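Glutathione S-transferase (Pseudomonas protegens, PDB 4IKH) probably transfers glutathione to electrophilic substrates, as glutathione transferases generally do, and binds two glutathione molecules. Local coordinates at residues A[121-126]-A[164-169]; A[129-134]-A[160-165]; A[174-179]-A[186-191]. One frame throughout, in Å; residues are numbered along the deposited sequence.

Contact 1 of 3, residues A[121-126]-A[164-169]; sequences LMFQMG and GVLDKH. With GSH (glutathione), chain B.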
loop_
_atom_site.group_PDB
_atom_site.type_symbol
_atom_site.label_atom_id
_atom_site.label_comp_id
_atom_site.label_asym_id
_atom_site.label_seq_id
_atom_site.Cartn_x
_atom_site.Cartn_y
_atom_site.Cartn_z
ATOM N N LEU A 121 7.274 -0.307 4.268
ATOM C CA LEU A 121 5.886 0.024 4.595
ATOM C C LEU A 121 4.967 -0.301 3.418
ATOM O O LEU A 121 3.870 -0.838 3.605
ATOM C CB LEU A 121 5.746 1.496 4.999
ATOM C CG LEU A 121 4.314 2.051 5.097
ATOM C CD1 LEU A 121 3.531 1.455 6.253
ATOM C CD2 LEU A 121 4.325 3.581 5.189
HETATM N N MSE A 122 5.416 -0.000 2.201
HETATM C CA MSE A 122 4.631 -0.341 1.008
HETATM C C MSE A 122 4.520 -1.853 0.833
HETATM O O MSE A 122 3.468 -2.362 0.458
HETATM C CB MSE A 122 5.241 0.285 -0.241
HETATM C CG MSE A 122 5.159 1.777 -0.249
HETATM SE SE MSE A 122 3.291 2.370 -0.173
HETATM C CE MSE A 122 3.700 4.244 -0.470
ATOM N N PHE A 123 5.610 -2.567 1.101
ATOM C CA PHE A 123 5.603 -4.032 1.108
ATOM C C PHE A 123 4.489 -4.576 1.997
ATOM O O PHE A 123 3.814 -5.542 1.636
ATOM C CB PHE A 123 6.971 -4.549 1.565
ATOM C CG PHE A 123 7.031 -6.039 1.789
ATOM C CD1 PHE A 123 7.181 -6.910 0.719
ATOM C CD2 PHE A 123 6.988 -6.562 3.077
ATOM C CE1 PHE A 123 7.272 -8.288 0.924
ATOM C CE2 PHE A 123 7.070 -7.938 3.299
ATOM C CZ PHE A 123 7.202 -8.802 2.218
ATOM N N GLN A 124 4.296 -3.959 3.160
ATOM C CA GLN A 124 3.212 -4.357 4.055
ATOM C C GLN A 124 1.844 -3.935 3.470
ATOM O O GLN A 124 0.913 -4.733 3.412
ATOM C CB GLN A 124 3.399 -3.689 5.415
ATOM C CG GLN A 124 2.400 -4.165 6.474
ATOM C CD GLN A 124 1.019 -3.524 6.339
ATOM O OE1 GLN A 124 0.889 -2.302 6.217
ATOM N NE2 GLN A 124 -0.022 -4.355 6.360
HETATM N N MSE A 125 1.736 -2.668 3.076
HETATM C CA MSE A 125 0.483 -2.111 2.549
HETATM C C MSE A 125 -0.072 -2.865 1.352
HETATM O O MSE A 125 -1.286 -3.089 1.263
HETATM C CB MSE A 125 0.677 -0.633 2.196
HETATM C CG MSE A 125 0.793 0.275 3.443
HETATM SE SE MSE A 125 -0.847 0.178 4.542
HETATM C CE MSE A 125 -2.082 1.061 3.206
ATOM N N GLY A 126 0.802 -3.233 0.417
ATOM C CA GLY A 126 0.359 -3.864 -0.818
ATOM C C GLY A 126 0.507 -5.367 -0.839
ATOM O O GLY A 126 0.046 -6.024 -1.764
ATOM N N GLY A 164 8.634 -15.520 4.061
ATOM C CA GLY A 164 9.997 -15.906 3.739
ATOM C C GLY A 164 10.822 -14.734 3.251
ATOM O O GLY A 164 12.023 -14.667 3.498
ATOM N N VAL A 165 10.187 -13.802 2.546
ATOM C CA VAL A 165 10.889 -12.611 2.100
ATOM C C VAL A 165 11.294 -11.823 3.335
ATOM O O VAL A 165 12.443 -11.382 3.474
ATOM C CB VAL A 165 10.001 -11.730 1.188
ATOM C CG1 VAL A 165 10.595 -10.337 1.054
ATOM C CG2 VAL A 165 9.842 -12.372 -0.180
ATOM N N LEU A 166 10.341 -11.669 4.244
ATOM C CA LEU A 166 10.583 -10.936 5.472
ATOM C C LEU A 166 11.575 -11.685 6.383
ATOM O O LEU A 166 12.425 -11.069 7.043
ATOM C CB LEU A 166 9.263 -10.737 6.204
ATOM C CG LEU A 166 9.356 -9.802 7.407
ATOM C CD1 LEU A 166 9.619 -8.385 6.934
ATOM C CD2 LEU A 166 8.073 -9.876 8.227
ATOM N N ASP A 167 11.463 -13.008 6.421
ATOM C CA ASP A 167 12.354 -13.809 7.271
ATOM C C ASP A 167 13.802 -13.692 6.812
ATOM O O ASP A 167 14.706 -13.475 7.627
ATOM C CB ASP A 167 11.918 -15.269 7.301
ATOM C CG ASP A 167 12.680 -16.088 8.342
ATOM O OD1 ASP A 167 12.426 -15.898 9.553
ATOM O OD2 ASP A 167 13.520 -16.927 7.945
ATOM N N LYS A 168 14.022 -13.834 5.508
ATOM C CA LYS A 168 15.349 -13.658 4.934
ATOM C C LYS A 168 15.894 -12.272 5.273
ATOM O O LYS A 168 17.059 -12.121 5.595
ATOM C CB LYS A 168 15.285 -13.838 3.417
ATOM C CG LYS A 168 16.577 -13.519 2.677
ATOM C CD LYS A 168 17.450 -14.752 2.531
ATOM C CE LYS A 168 18.502 -14.570 1.439
ATOM N NZ LYS A 168 17.878 -14.344 0.097
ATOM N N HIS A 169 15.037 -11.259 5.222
ATOM C CA HIS A 169 15.475 -9.881 5.441
ATOM C C HIS A 169 15.870 -9.588 6.892
ATOM O O HIS A 169 16.767 -8.797 7.142
ATOM C CB HIS A 169 14.375 -8.908 5.013
ATOM C CG HIS A 169 14.638 -7.485 5.403
ATOM N ND1 HIS A 169 15.528 -6.678 4.722
ATOM C CD2 HIS A 169 14.126 -6.723 6.398
ATOM C CE1 HIS A 169 15.551 -5.481 5.281
ATOM N NE2 HIS A 169 14.709 -5.478 6.302
HETATM N N1 GSH B . -5.622 -0.241 3.323
HETATM C CA1 GSH B . -6.450 0.049 4.440
HETATM C C1 GSH B . -5.630 0.577 5.582
HETATM O O11 GSH B . -4.440 0.178 5.734
HETATM O O12 GSH B . -6.114 1.422 6.406
HETATM C CB1 GSH B . -7.142 -1.195 4.887
HETATM C CG1 GSH B . -8.078 -0.832 6.040
HETATM C CD1 GSH B . -8.970 -1.997 6.395
HETATM O OE1 GSH B . -8.947 -3.017 5.739
HETATM N N2 GSH B . -9.860 -1.899 7.547
HETATM C CA2 GSH B . -10.706 -2.997 7.888
HETATM C C2 GSH B . -12.121 -2.448 7.843
HETATM O O2 GSH B . -12.325 -1.295 8.236
HETATM C CB2 GSH B . -10.414 -3.488 9.273
HETATM S SG2 GSH B . -8.727 -4.036 9.453
HETATM N N3 GSH B . -13.234 -3.237 7.352
HETATM C CA3 GSH B . -14.565 -2.663 7.348
HETATM C C3 GSH B . -15.263 -3.027 6.082
HETATM O O31 GSH B . -14.599 -3.384 5.073
HETATM O O32 GSH B . -16.519 -2.971 6.033
#

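Contact 2 of 3, residues A[129-134]-A[160-165]; sequences GPMFGQ and KRLLGV. With GSH (glutathione), chain D.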
loop_
_atom_site.group_PDB
_atom_site.type_symbol
_atom_site.label_atom_id
_atom_site.label_comp_id
_atom_site.label_asym_id
_atom_site.label_seq_id
_atom_site.Cartn_x
_atom_site.Cartn_y
_atom_site.Cartn_z
ATOM N N GLY A 129 -0.684 -7.003 4.284
ATOM C CA GLY A 129 -2.052 -6.728 4.684
ATOM C C GLY A 129 -3.077 -7.406 3.797
ATOM O O GLY A 129 -3.887 -8.197 4.282
ATOM N N PRO A 130 -3.060 -7.101 2.489
ATOM C CA PRO A 130 -4.124 -7.632 1.619
ATOM C C PRO A 130 -4.104 -9.151 1.506
ATOM O O PRO A 130 -5.171 -9.783 1.441
ATOM C CB PRO A 130 -3.802 -7.019 0.249
ATOM C CG PRO A 130 -3.085 -5.745 0.566
ATOM C CD PRO A 130 -2.220 -6.116 1.791
HETATM N N MSE A 131 -2.914 -9.738 1.457
HETATM C CA MSE A 131 -2.828 -11.183 1.292
HETATM C C MSE A 131 -3.164 -11.957 2.568
HETATM O O MSE A 131 -3.854 -12.972 2.497
HETATM C CB MSE A 131 -1.480 -11.597 0.701
HETATM C CG MSE A 131 -1.218 -10.993 -0.685
HETATM SE SE MSE A 131 -2.459 -11.632 -2.065
HETATM C CE MSE A 131 -3.657 -10.074 -2.171
ATOM N N PHE A 132 -2.701 -11.491 3.730
ATOM C CA PHE A 132 -3.081 -12.148 4.984
ATOM C C PHE A 132 -4.598 -12.014 5.165
ATOM O O PHE A 132 -5.254 -12.904 5.687
ATOM C CB PHE A 132 -2.358 -11.540 6.205
ATOM C CG PHE A 132 -0.877 -11.876 6.301
ATOM C CD1 PHE A 132 -0.204 -12.502 5.257
ATOM C CD2 PHE A 132 -0.161 -11.559 7.456
ATOM C CE1 PHE A 132 1.150 -12.788 5.348
ATOM C CE2 PHE A 132 1.201 -11.853 7.559
ATOM C CZ PHE A 132 1.852 -12.469 6.504
ATOM N N GLY A 133 -5.151 -10.884 4.734
ATOM C CA GLY A 133 -6.588 -10.668 4.789
ATOM C C GLY A 133 -7.355 -11.724 4.015
ATOM O O GLY A 133 -8.424 -12.170 4.446
ATOM N N GLN A 134 -6.813 -12.141 2.872
ATOM C CA GLN A 134 -7.455 -13.193 2.096
ATOM C C GLN A 134 -7.360 -14.550 2.816
ATOM O O GLN A 134 -8.281 -15.371 2.730
ATOM C CB GLN A 134 -6.860 -13.284 0.692
ATOM C CG GLN A 134 -6.984 -11.990 -0.127
ATOM C CD GLN A 134 -8.229 -11.195 0.219
ATOM O OE1 GLN A 134 -8.142 -10.133 0.838
ATOM N NE2 GLN A 134 -9.395 -11.715 -0.159
ATOM N N LYS A 160 3.046 -17.528 2.811
ATOM C CA LYS A 160 4.343 -18.185 3.006
ATOM C C LYS A 160 5.467 -17.465 2.266
ATOM O O LYS A 160 6.540 -17.254 2.820
ATOM C CB LYS A 160 4.296 -19.623 2.504
ATOM C CG LYS A 160 3.605 -20.616 3.421
ATOM C CD LYS A 160 3.785 -22.014 2.855
ATOM C CE LYS A 160 2.929 -23.032 3.570
ATOM N NZ LYS A 160 3.130 -24.391 2.994
ATOM N N ARG A 161 5.222 -17.094 1.009
ATOM C CA ARG A 161 6.226 -16.392 0.203
ATOM C C ARG A 161 6.591 -15.041 0.819
ATOM O O ARG A 161 7.771 -14.697 0.907
ATOM C CB ARG A 161 5.732 -16.200 -1.238
ATOM C CG ARG A 161 6.801 -15.697 -2.220
ATOM C CD ARG A 161 6.152 -15.113 -3.482
ATOM N NE ARG A 161 5.349 -13.932 -3.160
ATOM C CZ ARG A 161 5.857 -12.719 -2.976
ATOM N NH1 ARG A 161 7.164 -12.531 -3.091
ATOM N NH2 ARG A 161 5.069 -11.693 -2.676
ATOM N N LEU A 162 5.583 -14.283 1.251
ATOM C CA LEU A 162 5.831 -12.990 1.898
ATOM C C LEU A 162 6.612 -13.152 3.215
ATOM O O LEU A 162 7.537 -12.390 3.486
ATOM C CB LEU A 162 4.517 -12.261 2.159
ATOM C CG LEU A 162 3.743 -11.738 0.941
ATOM C CD1 LEU A 162 2.261 -11.668 1.242
ATOM C CD2 LEU A 162 4.273 -10.369 0.568
ATOM N N LEU A 163 6.223 -14.134 4.030
ATOM C CA LEU A 163 6.882 -14.393 5.310
ATOM C C LEU A 163 8.354 -14.743 5.105
ATOM O O LEU A 163 9.215 -14.303 5.872
ATOM C CB LEU A 163 6.169 -15.516 6.070
ATOM C CG LEU A 163 4.852 -15.123 6.743
ATOM C CD1 LEU A 163 4.038 -16.348 7.143
ATOM C CD2 LEU A 163 5.104 -14.222 7.948
ATOM N N GLY A 164 8.634 -15.520 4.061
ATOM C CA GLY A 164 9.997 -15.906 3.739
ATOM C C GLY A 164 10.822 -14.734 3.251
ATOM O O GLY A 164 12.023 -14.667 3.498
ATOM N N VAL A 165 10.187 -13.802 2.546
ATOM C CA VAL A 165 10.889 -12.611 2.100
ATOM C C VAL A 165 11.294 -11.823 3.335
ATOM O O VAL A 165 12.443 -11.382 3.474
ATOM C CB VAL A 165 10.001 -11.730 1.188
ATOM C CG1 VAL A 165 10.595 -10.337 1.054
ATOM C CG2 VAL A 165 9.842 -12.372 -0.180
HETATM N N1 GSH D . -15.690 -7.743 4.783
HETATM C CA1 GSH D . -14.660 -7.351 3.895
HETATM C C1 GSH D . -14.013 -8.554 3.280
HETATM O O11 GSH D . -14.617 -9.669 3.268
HETATM O O12 GSH D . -12.857 -8.458 2.767
HETATM C CB1 GSH D . -13.644 -6.574 4.661
HETATM C CG1 GSH D . -13.060 -7.398 5.815
HETATM C CD1 GSH D . -11.767 -6.702 6.179
HETATM O OE1 GSH D . -11.726 -5.491 6.091
HETATM N N2 GSH D . -10.578 -7.454 6.599
HETATM C CA2 GSH D . -9.369 -6.745 6.915
HETATM C C2 GSH D . -8.411 -6.818 5.731
HETATM O O2 GSH D . -8.340 -7.858 5.053
HETATM C CB2 GSH D . -8.715 -7.348 8.117
HETATM S SG2 GSH D . -9.727 -7.156 9.557
HETATM N N3 GSH D . -7.557 -5.697 5.353
HETATM C CA3 GSH D . -6.662 -5.851 4.205
HETATM C C3 GSH D . -5.511 -4.886 4.234
HETATM O O31 GSH D . -5.131 -4.353 5.303
HETATM O O32 GSH D . -4.903 -4.597 3.180
#

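Contact 3 of 3, residues A[174-179]-A[186-191]; sequences EWIMGE and IATFPW. With GSH (glutathione), chain D.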
loop_
_atom_site.group_PDB
_atom_site.type_symbol
_atom_site.label_atom_id
_atom_site.label_comp_id
_atom_site.label_asym_id
_atom_site.label_seq_id
_atom_site.Cartn_x
_atom_site.Cartn_y
_atom_site.Cartn_z
ATOM N N GLU A 174 17.952 -6.293 14.173
ATOM C CA GLU A 174 17.068 -6.082 15.312
ATOM C C GLU A 174 15.615 -5.846 14.891
ATOM O O GLU A 174 14.687 -6.397 15.489
ATOM C CB GLU A 174 17.556 -4.889 16.115
ATOM C CG GLU A 174 18.933 -5.108 16.719
ATOM C CD GLU A 174 19.252 -4.071 17.762
ATOM O OE1 GLU A 174 18.355 -3.785 18.586
ATOM O OE2 GLU A 174 20.382 -3.533 17.755
ATOM N N TRP A 175 15.433 -5.003 13.872
ATOM C CA TRP A 175 14.110 -4.683 13.329
ATOM C C TRP A 175 14.206 -4.618 11.811
ATOM O O TRP A 175 15.285 -4.789 11.248
ATOM C CB TRP A 175 13.628 -3.320 13.841
ATOM C CG TRP A 175 13.568 -3.205 15.346
ATOM C CD1 TRP A 175 14.491 -2.615 16.167
ATOM C CD2 TRP A 175 12.516 -3.672 16.196
ATOM N NE1 TRP A 175 14.078 -2.701 17.481
ATOM C CE2 TRP A 175 12.867 -3.343 17.523
ATOM C CE3 TRP A 175 11.304 -4.335 15.962
ATOM C CZ2 TRP A 175 12.053 -3.667 18.614
ATOM C CZ3 TRP A 175 10.503 -4.659 17.041
ATOM C CH2 TRP A 175 10.876 -4.320 18.350
ATOM N N ILE A 176 13.085 -4.340 11.149
ATOM C CA ILE A 176 13.064 -4.255 9.691
ATOM C C ILE A 176 14.151 -3.334 9.122
ATOM O O ILE A 176 14.837 -3.702 8.165
ATOM C CB ILE A 176 11.657 -3.837 9.177
ATOM C CG1 ILE A 176 10.645 -4.954 9.478
ATOM C CG2 ILE A 176 11.713 -3.506 7.687
ATOM C CD1 ILE A 176 9.163 -4.596 9.262
HETATM N N MSE A 177 14.313 -2.146 9.704
HETATM C CA MSE A 177 15.363 -1.230 9.256
HETATM C C MSE A 177 16.693 -1.432 10.004
HETATM O O MSE A 177 17.478 -0.486 10.192
HETATM C CB MSE A 177 14.904 0.223 9.378
HETATM C CG MSE A 177 13.807 0.588 8.365
HETATM SE SE MSE A 177 14.411 0.163 6.548
HETATM C CE MSE A 177 16.070 1.193 6.560
ATOM N N GLY A 178 16.951 -2.664 10.424
ATOM C CA GLY A 178 18.179 -2.963 11.144
ATOM C C GLY A 178 18.099 -2.568 12.603
ATOM O O GLY A 178 17.293 -3.123 13.367
ATOM N N GLU A 179 18.921 -1.599 12.992
ATOM C CA GLU A 179 19.048 -1.248 14.401
ATOM C C GLU A 179 17.869 -0.424 14.930
ATOM O O GLU A 179 17.457 -0.580 16.078
ATOM C CB GLU A 179 20.383 -0.544 14.642
ATOM C CG GLU A 179 21.557 -1.298 14.017
ATOM C CD GLU A 179 22.777 -1.353 14.915
ATOM O OE1 GLU A 179 23.522 -0.352 14.962
ATOM O OE2 GLU A 179 22.996 -2.400 15.565
ATOM N N ILE A 186 5.839 -1.216 12.990
ATOM C CA ILE A 186 4.515 -0.921 13.520
ATOM C C ILE A 186 3.417 -1.331 12.537
ATOM O O ILE A 186 2.337 -1.760 12.943
ATOM C CB ILE A 186 4.406 0.576 13.872
ATOM C CG1 ILE A 186 5.391 0.911 14.991
ATOM C CG2 ILE A 186 2.992 0.951 14.278
ATOM C CD1 ILE A 186 5.370 2.367 15.412
ATOM N N ALA A 187 3.703 -1.221 11.241
ATOM C CA ALA A 187 2.740 -1.618 10.213
ATOM C C ALA A 187 2.715 -3.131 9.986
ATOM O O ALA A 187 1.670 -3.712 9.668
ATOM C CB ALA A 187 3.036 -0.891 8.909
ATOM N N THR A 188 3.864 -3.776 10.152
ATOM C CA THR A 188 3.997 -5.179 9.763
ATOM C C THR A 188 3.571 -6.173 10.848
ATOM O O THR A 188 2.753 -7.056 10.591
ATOM C CB THR A 188 5.435 -5.473 9.267
ATOM O OG1 THR A 188 5.758 -4.572 8.194
ATOM C CG2 THR A 188 5.559 -6.907 8.773
ATOM N N PHE A 189 4.121 -6.047 12.053
ATOM C CA PHE A 189 3.879 -7.068 13.080
ATOM C C PHE A 189 2.446 -7.256 13.637
ATOM O O PHE A 189 2.095 -8.366 14.025
ATOM C CB PHE A 189 4.974 -7.022 14.160
ATOM C CG PHE A 189 6.330 -7.297 13.592
ATOM C CD1 PHE A 189 6.707 -8.601 13.311
ATOM C CD2 PHE A 189 7.183 -6.260 13.241
ATOM C CE1 PHE A 189 7.924 -8.870 12.730
ATOM C CE2 PHE A 189 8.394 -6.519 12.658
ATOM C CZ PHE A 189 8.766 -7.830 12.403
ATOM N N PRO A 190 1.608 -6.199 13.656
ATOM C CA PRO A 190 0.218 -6.464 14.050
ATOM C C PRO A 190 -0.473 -7.443 13.105
ATOM O O PRO A 190 -1.379 -8.170 13.532
ATOM C CB PRO A 190 -0.440 -5.091 13.916
ATOM C CG PRO A 190 0.657 -4.141 14.206
ATOM C CD PRO A 190 1.868 -4.752 13.550
ATOM N N TRP A 191 -0.057 -7.463 11.839
ATOM C CA TRP A 191 -0.632 -8.403 10.873
ATOM C C TRP A 191 -0.113 -9.830 11.055
ATOM O O TRP A 191 -0.869 -10.792 10.919
ATOM C CB TRP A 191 -0.382 -7.934 9.444
ATOM C CG TRP A 191 -1.553 -7.167 8.869
ATOM C CD1 TRP A 191 -1.633 -5.818 8.651
ATOM C CD2 TRP A 191 -2.813 -7.714 8.467
ATOM N NE1 TRP A 191 -2.866 -5.497 8.124
ATOM C CE2 TRP A 191 -3.607 -6.643 8.000
ATOM C CE3 TRP A 191 -3.348 -9.007 8.451
ATOM C CZ2 TRP A 191 -4.906 -6.827 7.527
ATOM C CZ3 TRP A 191 -4.633 -9.190 7.979
ATOM C CH2 TRP A 191 -5.399 -8.103 7.518
HETATM N N1 GSH D . -15.690 -7.743 4.783
HETATM C CA1 GSH D . -14.660 -7.351 3.895
HETATM C C1 GSH D . -14.013 -8.554 3.280
HETATM O O11 GSH D . -14.617 -9.669 3.268
HETATM O O12 GSH D . -12.857 -8.458 2.767
HETATM C CB1 GSH D . -13.644 -6.574 4.661
HETATM C CG1 GSH D . -13.060 -7.398 5.815
HETATM C CD1 GSH D . -11.767 -6.702 6.179
HETATM O OE1 GSH D . -11.726 -5.491 6.091
HETATM N N2 GSH D . -10.578 -7.454 6.599
HETATM C CA2 GSH D . -9.369 -6.745 6.915
HETATM C C2 GSH D . -8.411 -6.818 5.731
HETATM O O2 GSH D . -8.340 -7.858 5.053
HETATM C CB2 GSH D . -8.715 -7.348 8.117
HETATM S SG2 GSH D . -9.727 -7.156 9.557
HETATM N N3 GSH D . -7.557 -5.697 5.353
HETATM C CA3 GSH D . -6.662 -5.851 4.205
HETATM C C3 GSH D . -5.511 -4.886 4.234
HETATM O O31 GSH D . -5.131 -4.353 5.303
HETATM O O32 GSH D . -4.903 -4.597 3.180
#

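Contact 1 of 3, residues A[121-126]-A[164-169]
V165, on helix 150-170, meets the far end of the F123 ring, which reaches out of helix 111-140. The pair illustrates how a single long side chain can join two helices whose backbones stay well apart, for even the nearest CA atoms, those of F123 and L166, are separated by 9.6 Å. V165 makes the closer contact: its CG1 lies 3.9 Å from CZ of F123 and equally near CE1, so one methyl rests against the tip of the ring at a slant. F123 extends this far because its CG stands opposite the backbone N (chi1 172°), which carries the ring out to the partner helix, where it meets V165 obliquely. L166 follows with a looser touch, CD1 coming to 4.5 Å from CE2 of F123; its branch also packs on I192 and V213, so helices 183-196 and 211-220 reach the same core. D167 turns to other business, its OD1 accepting the backbone N of E212 at the first turn of helix 211-220. H169 closes the walk: its imidazole NE2 is hydrogen-bonded to I176 O, and its ring meets W120, which in turn packs edge-to-face with F123. From helix 111-140, M125 goes elsewhere, its chain bent at chi2 and chi3 so that CE lies 3.6 Å from O11, a carboxylate oxygen of a glutathione to which S92 OG is also hydrogen-bonded. The helix is thus shared between an apolar joint and a glutathione site. No hydrogen bond crosses the contact, whose three touching residues are all buried; with only 114 Å² hidden between the segments, cohesion here rests on dispersion and exclusion of water, and the polar bonds nearby, from D167 and H169, go to other parts of the domain.

Contact 2 of 3, residues A[129-134]-A[160-165]
L162 sets its CD1 methyl against M131 and, more loosely, F132, joining two helices of the all-helical C-terminal domain of the glutathione transferase fold. Helices 111-140 and 150-170 run in roughly opposite directions here: the axes of the two segments are 139° apart in direction and come within 10.8 Å, and the case shows how a helical hairpin can divide into a firm inner face and a slacker outer one. On the inner face, CD1 of L162 lies 3.8 Å from CB of M131, the two side chains crossing at about a right angle; the selenomethionine then bends off toward Y155 and E158, so its stem rather than its selenium does the touching. The F132 ring, with CG opposite the carbonyl carbon (chi1 -72°), brings CZ to 4.0 Å from CD2 of L163. That leucine meets the ring at a slant, as does L162, whose CD1 is farther off, 4.4 Å from CE1 of F132. Further cover for the ring comes from W191, I192 and L195 of helix 183-196. The outer face is different in kind: K160 points away and extends its amine among solvent, while R161, only partly exposed, forms a salt bridge with E158 and a hydrogen bond from NH1 to N70 OD1 of the second subunit. Behind helix 111-140, on the flank turned from the leucines, glutathione lies against G129, P130 and G133, and the bare CA of G133 comes to 3.3 Å from glutathione O2.

Contact 3 of 3, residues A[174-179]-A[186-191]
The 2.7 Å hydrogen bond from W175 N to G178 O pairs the ends of a type I turn, which G178 N to W175 O closes and which presents I176 to T188 and F189. It shows how a tight turn can present one side chain to a neighbouring helix. CD1 of I176 is the working tip: it lies 3.6 Å from OG1 of T188 and 4.0 Å from CE2 of F189, its stem sliding past the phenylalanine in the opposite direction. The T188 hydroxyl is turned beside its own backbone N (chi1 -56°) and is satisfied by A184 O one turn earlier, so it offers I176 mere packing. Farther along, P190 kinks the helix, and W191 reaches glutathione, CZ2 standing 3.3 Å from O31 while the indole edge meets C2 in its plane. Its NE1 is hydrogen-bonded to N32 OD1, and N32 ND2 in turn bonds the same glutathione. An alanine here removes the indole and its NE1, which would probably leave N32 OD1 without that partner and its amide freer to turn beside the glutathione. The joint of loop and helix is therefore apolar in substance, with its polar groups paid for locally, while W191, further along the helix, lines the ligand pocket and holds N32, which bonds the glutathione.

How the contacts relate
After the thioredoxin-like N-terminal domain, the chain enters helix 111-140 and returns along helix 150-170. Contact 1 closes the wider loop and contact 2, nearer the bend, closes a shorter one largely within it, the two sharing G164 and V165 on helix 150-170. Contact 3 follows in series, closing a short loop between 179 and 186 as helix 183-196 begins. That helix then runs back beside the hairpin: A187 packs on L121 of contact 1, and the W191 ring on G129 O of contact 2. The three join helices 111-140, 150-170 and 183-196, while M125, G129, P130, G133 and W191 on these segments face glutathione, and contacts 1 and 2 also touch the second subunit.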